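Putative amidohydrolase (Unidentified, PDB 3MKV) probably acts as a zinc-dependent prolidase of the amidohydrolase superfamily, hydrolysing dipeptides that end in proline. Local coordinates at residues A[63-68]-A[251-256]; A[128-133]-A[361-366]; A[144-147]-A[152-155]. One frame throughout, in Å; residues are numbered along the deposited sequence.

Contact 1 of 3, residues A[63-68]-A[251-256]. With ZN (zinc ion), chain I; ZN (zinc ion), chain J.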
loop_
_atom_site.group_PDB
_atom_site.type_symbol
_atom_site.label_atom_id
_atom_site.label_comp_id
_atom_site.label_asym_id
_atom_site.label_seq_id
_atom_site.Cartn_x
_atom_site.Cartn_y
_atom_site.Cartn_z
ATOM N N ASP A 63 -22.958 -24.990 28.796
ATOM C CA ASP A 63 -23.567 -24.594 27.519
ATOM C C ASP A 63 -22.516 -24.483 26.409
ATOM O O ASP A 63 -21.557 -23.699 26.507
ATOM C CB ASP A 63 -24.370 -23.295 27.644
ATOM C CG ASP A 63 -25.136 -22.967 26.378
ATOM O OD1 ASP A 63 -24.711 -23.407 25.288
ATOM O OD2 ASP A 63 -26.163 -22.262 26.462
ATOM N N LEU A 64 -22.712 -25.276 25.354
ATOM C CA LEU A 64 -21.694 -25.481 24.326
ATOM C C LEU A 64 -21.774 -24.477 23.189
ATOM O O LEU A 64 -20.967 -24.520 22.260
ATOM C CB LEU A 64 -21.784 -26.899 23.756
ATOM C CG LEU A 64 -21.211 -28.052 24.575
ATOM C CD1 LEU A 64 -21.342 -29.374 23.800
ATOM C CD2 LEU A 64 -19.752 -27.772 24.934
ATOM N N HIS A 65 -22.739 -23.571 23.251
ATOM C CA HIS A 65 -22.904 -22.601 22.171
ATOM C C HIS A 65 -23.500 -21.283 22.646
ATOM O O HIS A 65 -24.698 -21.073 22.589
ATOM C CB HIS A 65 -23.746 -23.185 21.026
ATOM C CG HIS A 65 -23.599 -22.443 19.738
ATOM N ND1 HIS A 65 -23.150 -23.042 18.580
ATOM C CD2 HIS A 65 -23.821 -21.145 19.426
ATOM C CE1 HIS A 65 -23.104 -22.145 17.611
ATOM N NE2 HIS A 65 -23.505 -20.985 18.100
ATOM N N VAL A 66 -22.648 -20.384 23.107
ATOM C CA VAL A 66 -23.102 -19.049 23.451
ATOM C C VAL A 66 -22.283 -18.028 22.681
ATOM O O VAL A 66 -21.218 -18.336 22.148
ATOM C CB VAL A 66 -22.989 -18.764 24.990
ATOM C CG1 VAL A 66 -23.789 -19.775 25.783
ATOM C CG2 VAL A 66 -21.542 -18.790 25.439
ATOM N N HIS A 67 -22.807 -16.813 22.614
ATOM C CA HIS A 67 -22.037 -15.662 22.172
ATOM C C HIS A 67 -22.109 -14.590 23.247
ATOM O O HIS A 67 -23.118 -13.918 23.415
ATOM C CB HIS A 67 -22.560 -15.144 20.838
ATOM C CG HIS A 67 -22.486 -16.160 19.742
ATOM N ND1 HIS A 67 -21.308 -16.476 19.101
ATOM C CD2 HIS A 67 -23.440 -16.940 19.182
ATOM C CE1 HIS A 67 -21.540 -17.401 18.189
ATOM N NE2 HIS A 67 -22.826 -17.706 18.221
ATOM N N VAL A 68 -21.033 -14.439 23.996
ATOM C CA VAL A 68 -21.058 -13.502 25.097
ATOM C C VAL A 68 -21.153 -12.057 24.614
ATOM O O VAL A 68 -21.756 -11.217 25.282
ATOM C CB VAL A 68 -19.871 -13.720 26.058
ATOM C CG1 VAL A 68 -19.584 -12.457 26.849
ATOM C CG2 VAL A 68 -20.170 -14.900 26.988
ATOM N N THR A 251 -17.540 -31.125 16.097
ATOM C CA THR A 251 -18.908 -30.862 16.524
ATOM C C THR A 251 -19.656 -30.060 15.478
ATOM O O THR A 251 -19.082 -29.188 14.826
ATOM C CB THR A 251 -19.023 -30.216 17.965
ATOM O OG1 THR A 251 -18.683 -28.822 17.939
ATOM C CG2 THR A 251 -18.124 -30.940 18.954
ATOM N N ILE A 252 -20.934 -30.391 15.319
ATOM C CA ILE A 252 -21.815 -29.709 14.390
ATOM C C ILE A 252 -22.834 -28.890 15.159
ATOM O O ILE A 252 -23.378 -29.339 16.168
ATOM C CB ILE A 252 -22.585 -30.710 13.535
ATOM C CG1 ILE A 252 -21.626 -31.540 12.663
ATOM C CG2 ILE A 252 -23.636 -29.988 12.713
ATOM C CD1 ILE A 252 -20.978 -30.757 11.522
ATOM N N GLU A 253 -23.094 -27.684 14.683
ATOM C CA GLU A 253 -23.894 -26.743 15.437
ATOM C C GLU A 253 -25.258 -26.564 14.781
ATOM O O GLU A 253 -25.354 -26.286 13.581
ATOM C CB GLU A 253 -23.171 -25.397 15.571
ATOM C CG GLU A 253 -21.748 -25.494 16.117
ATOM C CD GLU A 253 -21.660 -26.150 17.490
ATOM O OE1 GLU A 253 -22.250 -25.609 18.456
ATOM O OE2 GLU A 253 -20.980 -27.201 17.602
ATOM N N HIS A 254 -26.305 -26.729 15.586
ATOM C CA HIS A 254 -27.677 -26.595 15.122
ATOM C C HIS A 254 -28.138 -27.909 14.501
ATOM O O HIS A 254 -28.815 -28.705 15.162
ATOM C CB HIS A 254 -27.807 -25.435 14.136
ATOM C CG HIS A 254 -27.223 -24.150 14.640
ATOM N ND1 HIS A 254 -27.588 -23.586 15.845
ATOM C CD2 HIS A 254 -26.309 -23.312 14.096
ATOM C CE1 HIS A 254 -26.922 -22.460 16.024
ATOM N NE2 HIS A 254 -26.138 -22.270 14.977
ATOM N N GLY A 255 -27.751 -28.149 13.249
ATOM C CA GLY A 255 -28.096 -29.399 12.569
ATOM C C GLY A 255 -29.596 -29.575 12.378
ATOM O O GLY A 255 -30.092 -30.697 12.323
ATOM N N ASN A 256 -30.308 -28.458 12.245
ATOM C CA ASN A 256 -31.765 -28.453 12.231
ATOM C C ASN A 256 -32.426 -29.349 11.184
ATOM O O ASN A 256 -33.378 -30.075 11.490
ATOM C CB ASN A 256 -32.288 -27.029 12.063
ATOM C CG ASN A 256 -32.116 -26.188 13.312
ATOM O OD1 ASN A 256 -31.021 -26.098 13.879
ATOM N ND2 ASN A 256 -33.197 -25.545 13.734
HETATM ZN ZN ZN I . -23.916 -19.174 17.233
HETATM ZN ZN ZN J . -24.485 -20.604 14.298
#
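His65 and Glu253 meet ring to carboxylate, the two flat groups nearly coplanar at 20°. The imidazole gives its ND1 hydrogen to the carboxylate. His65 ND1 lies 2.7 Å from Glu253 OE1, and the bond is almost straight at 171°. The oxygen sits in the plane of the ring and uses its anti lone pair, the one turned away from OE2. CG of His65 stands anti to the backbone N, which carries the ring toward strand 251-254. Its two nitrogens then do different work. ND1 holds the glutamate, while NE2 binds a zinc ion at 2.0 Å. His67 NE2 binds the same zinc at 2.1 Å. This is the His-X-His pair at the end of the first barrel strand of the amidohydrolase superfamily, whose fold is a TIM barrel with metals at the C-terminal ends of its strands. Asp326 and the carboxylated Lys193 complete the site of this zinc. The second zinc is bound by His254 NE2 at 2.4 Å, with His234 and the same Lys193. The His254 ring comes over one face of His65, offset toward its rim, with His65 CE1 4.0 Å from His254 NE2. The two planes are oblique, at 46°. ND1 of His254 is hydrogen-bonded to Thr276. Glu253 is held at both oxygens. Thr251 OG1 lies 2.8 Å from Glu253 OE2, which also forms a salt bridge to Arg106. These partners limit rotation of the carboxylate and set it as a second-shell group behind a zinc ligand. Its negative charge would probably polarise the His65 ring. Within 63-68, Asp63 OD1 accepts from His65 N at 2.8 Å, an Asx turn where the chain turns its corner.

Contact 2 of 3, residues A[128-133]-A[361-366]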
loop_
_atom_site.group_PDB
_atom_site.type_symbol
_atom_site.label_atom_id
_atom_site.label_comp_id
_atom_site.label_asym_id
_atom_site.label_seq_id
_atom_site.Cartn_x
_atom_site.Cartn_y
_atom_site.Cartn_z
ATOM N N ARG A 128 -16.740 -20.386 33.432
ATOM C CA ARG A 128 -15.461 -20.720 32.857
ATOM C C ARG A 128 -15.659 -20.700 31.351
ATOM O O ARG A 128 -16.678 -21.181 30.848
ATOM C CB ARG A 128 -15.026 -22.106 33.329
ATOM C CG ARG A 128 -13.847 -22.667 32.578
ATOM C CD ARG A 128 -13.518 -24.061 33.062
ATOM N NE ARG A 128 -13.303 -24.116 34.506
ATOM C CZ ARG A 128 -14.260 -24.372 35.390
ATOM N NH1 ARG A 128 -15.500 -24.588 34.975
ATOM N NH2 ARG A 128 -13.974 -24.415 36.688
ATOM N N LEU A 129 -14.700 -20.126 30.628
ATOM C CA LEU A 129 -14.894 -19.853 29.196
ATOM C C LEU A 129 -14.018 -20.705 28.304
ATOM O O LEU A 129 -12.800 -20.712 28.438
ATOM C CB LEU A 129 -14.637 -18.380 28.887
ATOM C CG LEU A 129 -15.612 -17.302 29.372
ATOM C CD1 LEU A 129 -15.225 -15.964 28.753
ATOM C CD2 LEU A 129 -17.046 -17.641 29.007
ATOM N N PHE A 130 -14.644 -21.430 27.391
ATOM C CA PHE A 130 -13.915 -22.088 26.312
ATOM C C PHE A 130 -14.229 -21.337 25.024
ATOM O O PHE A 130 -15.314 -21.495 24.447
ATOM C CB PHE A 130 -14.326 -23.551 26.183
ATOM C CG PHE A 130 -13.675 -24.453 27.191
ATOM C CD1 PHE A 130 -14.120 -24.487 28.506
ATOM C CD2 PHE A 130 -12.628 -25.275 26.822
ATOM C CE1 PHE A 130 -13.534 -25.319 29.430
ATOM C CE2 PHE A 130 -12.028 -26.112 27.752
ATOM C CZ PHE A 130 -12.483 -26.136 29.057
ATOM N N VAL A 131 -13.274 -20.520 24.578
ATOM C CA VAL A 131 -13.519 -19.553 23.515
ATOM C C VAL A 131 -13.017 -19.989 22.131
ATOM O O VAL A 131 -12.018 -20.706 21.999
ATOM C CB VAL A 131 -12.914 -18.187 23.889
ATOM C CG1 VAL A 131 -13.431 -17.737 25.271
ATOM C CG2 VAL A 131 -11.403 -18.268 23.889
ATOM N N SER A 132 -13.727 -19.530 21.108
ATOM C CA SER A 132 -13.411 -19.828 19.722
ATOM C C SER A 132 -12.618 -18.708 19.049
ATOM O O SER A 132 -12.076 -18.902 17.966
ATOM C CB SER A 132 -14.705 -20.031 18.936
ATOM O OG SER A 132 -15.362 -21.223 19.320
ATOM N N GLY A 133 -12.559 -17.543 19.691
ATOM C CA GLY A 133 -12.105 -16.331 19.026
ATOM C C GLY A 133 -13.159 -15.902 18.011
ATOM O O GLY A 133 -14.361 -15.951 18.284
ATOM N N GLU A 361 -17.611 -34.058 27.528
ATOM C CA GLU A 361 -16.907 -34.908 26.596
ATOM C C GLU A 361 -16.467 -34.055 25.408
ATOM O O GLU A 361 -15.313 -34.112 24.973
ATOM C CB GLU A 361 -17.826 -36.038 26.141
ATOM C CG GLU A 361 -17.152 -37.399 26.061
ATOM C CD GLU A 361 -18.055 -38.472 25.450
ATOM O OE1 GLU A 361 -19.298 -38.383 25.622
ATOM O OE2 GLU A 361 -17.518 -39.401 24.798
ATOM N N VAL A 362 -17.399 -33.259 24.893
ATOM C CA VAL A 362 -17.105 -32.327 23.814
ATOM C C VAL A 362 -15.896 -31.430 24.104
ATOM O O VAL A 362 -15.181 -31.028 23.185
ATOM C CB VAL A 362 -18.313 -31.430 23.505
ATOM C CG1 VAL A 362 -17.917 -30.327 22.524
ATOM C CG2 VAL A 362 -19.471 -32.264 22.965
ATOM N N LEU A 363 -15.673 -31.124 25.379
ATOM C CA LEU A 363 -14.631 -30.186 25.780
ATOM C C LEU A 363 -13.331 -30.886 26.123
ATOM O O LEU A 363 -12.345 -30.232 26.474
ATOM C CB LEU A 363 -15.080 -29.375 27.005
ATOM C CG LEU A 363 -16.358 -28.540 26.906
ATOM C CD1 LEU A 363 -16.757 -28.011 28.269
ATOM C CD2 LEU A 363 -16.176 -27.388 25.942
ATOM N N GLY A 364 -13.330 -32.212 26.035
ATOM C CA GLY A 364 -12.162 -33.007 26.398
ATOM C C GLY A 364 -11.943 -32.967 27.899
ATOM O O GLY A 364 -10.805 -33.011 28.377
ATOM N N MET A 365 -13.045 -32.871 28.639
ATOM C CA MET A 365 -12.995 -32.727 30.088
ATOM C C MET A 365 -13.745 -33.843 30.818
ATOM O O MET A 365 -14.269 -33.628 31.914
ATOM C CB MET A 365 -13.515 -31.344 30.524
ATOM C CG MET A 365 -12.653 -30.157 30.069
ATOM S SD MET A 365 -11.086 -29.987 30.978
ATOM C CE MET A 365 -10.036 -29.303 29.716
ATOM N N GLN A 366 -13.786 -35.038 30.229
ATOM C CA GLN A 366 -14.427 -36.164 30.900
ATOM C C GLN A 366 -13.759 -36.397 32.251
ATOM O O GLN A 366 -12.532 -36.533 32.332
ATOM C CB GLN A 366 -14.399 -37.441 30.055
ATOM C CG GLN A 366 -13.127 -37.641 29.232
ATOM C CD GLN A 366 -13.236 -37.066 27.821
ATOM O OE1 GLN A 366 -12.420 -36.237 27.405
ATOM N NE2 GLN A 366 -14.251 -37.507 27.081
#
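Phe130 meets Leu363 and Met365 and carries the whole contact for residues 128-133. This segment begins at Arg128, which forms salt bridges to Asp379 and Asp407 and so ties the start of strand 128-131 to neighbouring parts of the chain. At Phe130 the side chain leaves the strand toward residues 361-366. The ring is presented to the two apolar partners in different ways. Leu363 comes over one face. Its CD2 methyl lies 4.0 Å above the ring plane, displaced toward the rim, and is 4.1 Å from Phe130 CG. Met365 arrives at the far end of the ring. Its chain bends at chi2 (-73°) and again at chi3, which brings CE to the ring edge, near its plane, 4.1 Å from Phe130 CZ. Met365 CG lies equally near CZ. The contact is therefore apolar, a leucine methyl over the face and a methionine methyl at the edge. Lys116 adds a cation-pi interaction with the same ring. Beyond Phe130, the backbone N of Val131 is hydrogen-bonded to the Asp190 side chain, and Ser132 OG to Asp107 O and Gln191. On the partner segment, helix 348-362 is closed just after its last turn. Gly364 has positive phi, and its N lies 2.9 Å from Glu361 O. Leu363 comes just before this glycine and Met365 just after it, and both reach Phe130. The arrangement is a Schellman motif at a helix C-terminus, packed against a strand of the TIM-barrel fold of the amidohydrolases.

Contact 3 of 3, residues A[144-147]-A[152-155]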
loop_
_atom_site.group_PDB
_atom_site.type_symbol
_atom_site.label_atom_id
_atom_site.label_comp_id
_atom_site.label_asym_id
_atom_site.label_seq_id
_atom_site.Cartn_x
_atom_site.Cartn_y
_atom_site.Cartn_z
ATOM N N ASP A 144 -19.990 -13.102 7.472
ATOM C CA ASP A 144 -19.602 -11.912 6.711
ATOM C C ASP A 144 -20.695 -10.865 6.895
ATOM O O ASP A 144 -21.799 -11.015 6.375
ATOM C CB ASP A 144 -19.413 -12.246 5.226
ATOM C CG ASP A 144 -18.962 -11.034 4.392
ATOM O OD1 ASP A 144 -19.029 -9.882 4.895
ATOM O OD2 ASP A 144 -18.539 -11.241 3.225
ATOM N N PRO A 145 -20.386 -9.793 7.634
ATOM C CA PRO A 145 -21.399 -8.852 8.098
ATOM C C PRO A 145 -21.811 -7.807 7.061
ATOM O O PRO A 145 -22.778 -7.085 7.282
ATOM C CB PRO A 145 -20.700 -8.166 9.280
ATOM C CG PRO A 145 -19.270 -8.148 8.892
ATOM C CD PRO A 145 -19.030 -9.401 8.065
ATOM N N ARG A 146 -21.091 -7.735 5.943
ATOM C CA ARG A 146 -21.304 -6.676 4.952
ATOM C C ARG A 146 -22.654 -6.730 4.255
ATOM O O ARG A 146 -23.135 -7.797 3.882
ATOM C CB ARG A 146 -20.177 -6.668 3.920
ATOM C CG ARG A 146 -18.863 -6.141 4.468
ATOM C CD ARG A 146 -17.725 -6.373 3.491
ATOM N NE ARG A 146 -17.442 -7.790 3.325
ATOM C CZ ARG A 146 -16.432 -8.268 2.610
ATOM N NH1 ARG A 146 -15.603 -7.434 1.995
ATOM N NH2 ARG A 146 -16.244 -9.574 2.519
ATOM N N ALA A 147 -23.262 -5.559 4.091
ATOM C CA ALA A 147 -24.569 -5.444 3.452
ATOM C C ALA A 147 -24.441 -5.594 1.937
ATOM O O ALA A 147 -23.356 -5.394 1.384
ATOM C CB ALA A 147 -25.196 -4.098 3.797
ATOM N N MET A 152 -17.712 -4.169 -2.713
ATOM C CA MET A 152 -17.290 -4.870 -1.507
ATOM C C MET A 152 -16.390 -3.990 -0.645
ATOM O O MET A 152 -15.224 -3.790 -0.973
ATOM C CB MET A 152 -16.524 -6.152 -1.865
ATOM C CG MET A 152 -17.270 -7.111 -2.777
ATOM S SD MET A 152 -18.770 -7.819 -2.065
ATOM C CE MET A 152 -18.134 -8.517 -0.554
ATOM N N PRO A 153 -16.921 -3.472 0.470
ATOM C CA PRO A 153 -16.079 -2.743 1.417
ATOM C C PRO A 153 -15.132 -3.703 2.129
ATOM O O PRO A 153 -15.406 -4.899 2.194
ATOM C CB PRO A 153 -17.084 -2.200 2.426
ATOM C CG PRO A 153 -18.219 -3.140 2.358
ATOM C CD PRO A 153 -18.317 -3.557 0.924
ATOM N N PRO A 154 -14.029 -3.183 2.676
ATOM C CA PRO A 154 -13.076 -4.041 3.382
ATOM C C PRO A 154 -13.759 -4.865 4.474
ATOM O O PRO A 154 -14.611 -4.355 5.204
ATOM C CB PRO A 154 -12.100 -3.040 4.005
ATOM C CG PRO A 154 -12.176 -1.844 3.108
ATOM C CD PRO A 154 -13.618 -1.770 2.679
ATOM N N ASP A 155 -13.395 -6.136 4.577
ATOM C CA ASP A 155 -13.995 -6.993 5.587
ATOM C C ASP A 155 -14.162 -6.232 6.899
ATOM O O ASP A 155 -15.254 -6.174 7.465
ATOM C CB ASP A 155 -13.134 -8.228 5.827
ATOM C CG ASP A 155 -13.695 -9.106 6.918
ATOM O OD1 ASP A 155 -12.903 -9.759 7.638
ATOM O OD2 ASP A 155 -14.938 -9.125 7.060
#
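The guanidinium of Arg146 is sandwiched between Met152 and Asp155 while its edges are taken by oxygens. Met152 CE sits over the centre of one face, 3.6 Å from Arg146 CZ. The methionine chain bends at chi2 and chi3 and crosses the arginine at about a right angle. Asp155 CA covers the opposite face, nearer the rim. In the plane of the group, Arg146 NH1 donates to Pro153 O at 2.6 Å. The bond runs nearly along the C=O axis, with an N-H...O angle of 160°. The Pro153 ring also lies alongside the arginine chain, running the other way, with Pro153 CG 3.5 Å from Arg146 CD. A bend at chi3 (-66°) turns the guanidinium back toward Asp144, which it grips side-on with two nitrogens in a salt bridge. Arg146 NE meets Asp144 OD1 at 3.1 Å, in the guanidinium plane, on the syn lone pair. Arg146 NH2 meets Asp144 OD2 at 2.9 Å, from above the carboxylate plane. Asp144 OD1 takes a second hydrogen, from the backbone N of Arg146 at 3.2 Å. The carboxylate is thus fixed by its own turn as well as by the charge it pairs with. Gly140 N bonds to Asp144 OD2, and Val170 N to Asp155 OD1, so both aspartates tie the loop to nearby chain. Met152 also packs on Gln186 of the second subunit. All of this lies in the long loop between strands 135-137 and 168-170. The arrangement is an Asx turn, Asp144 to Arg146, whose arginine joins the two arms of this surface loop.

How the contacts relate
Contacts 1 and 2 adjoin. Their centres are 12 Å apart, and they meet through packing. Leu64 CD1 lies 3.5 Å from Val362 CG2, and Thr251 CG2 is 3.6 Å from Val362 CG1. The end of helix 348-362 thus bears on both segments of contact 1. Along the chain the two contacts cross, since their segments alternate. Contact 1 holds ligands of both zinc ions; in contact 2 the Phe130 side chain is about 14 Å from a zinc. Contact 3 stands apart, its centre 24 Å from that of contact 1 and 30 Å from that of contact 2. It is nested within the chain loops that both close. Its Pro145 side chain is also about 14 Å from a zinc.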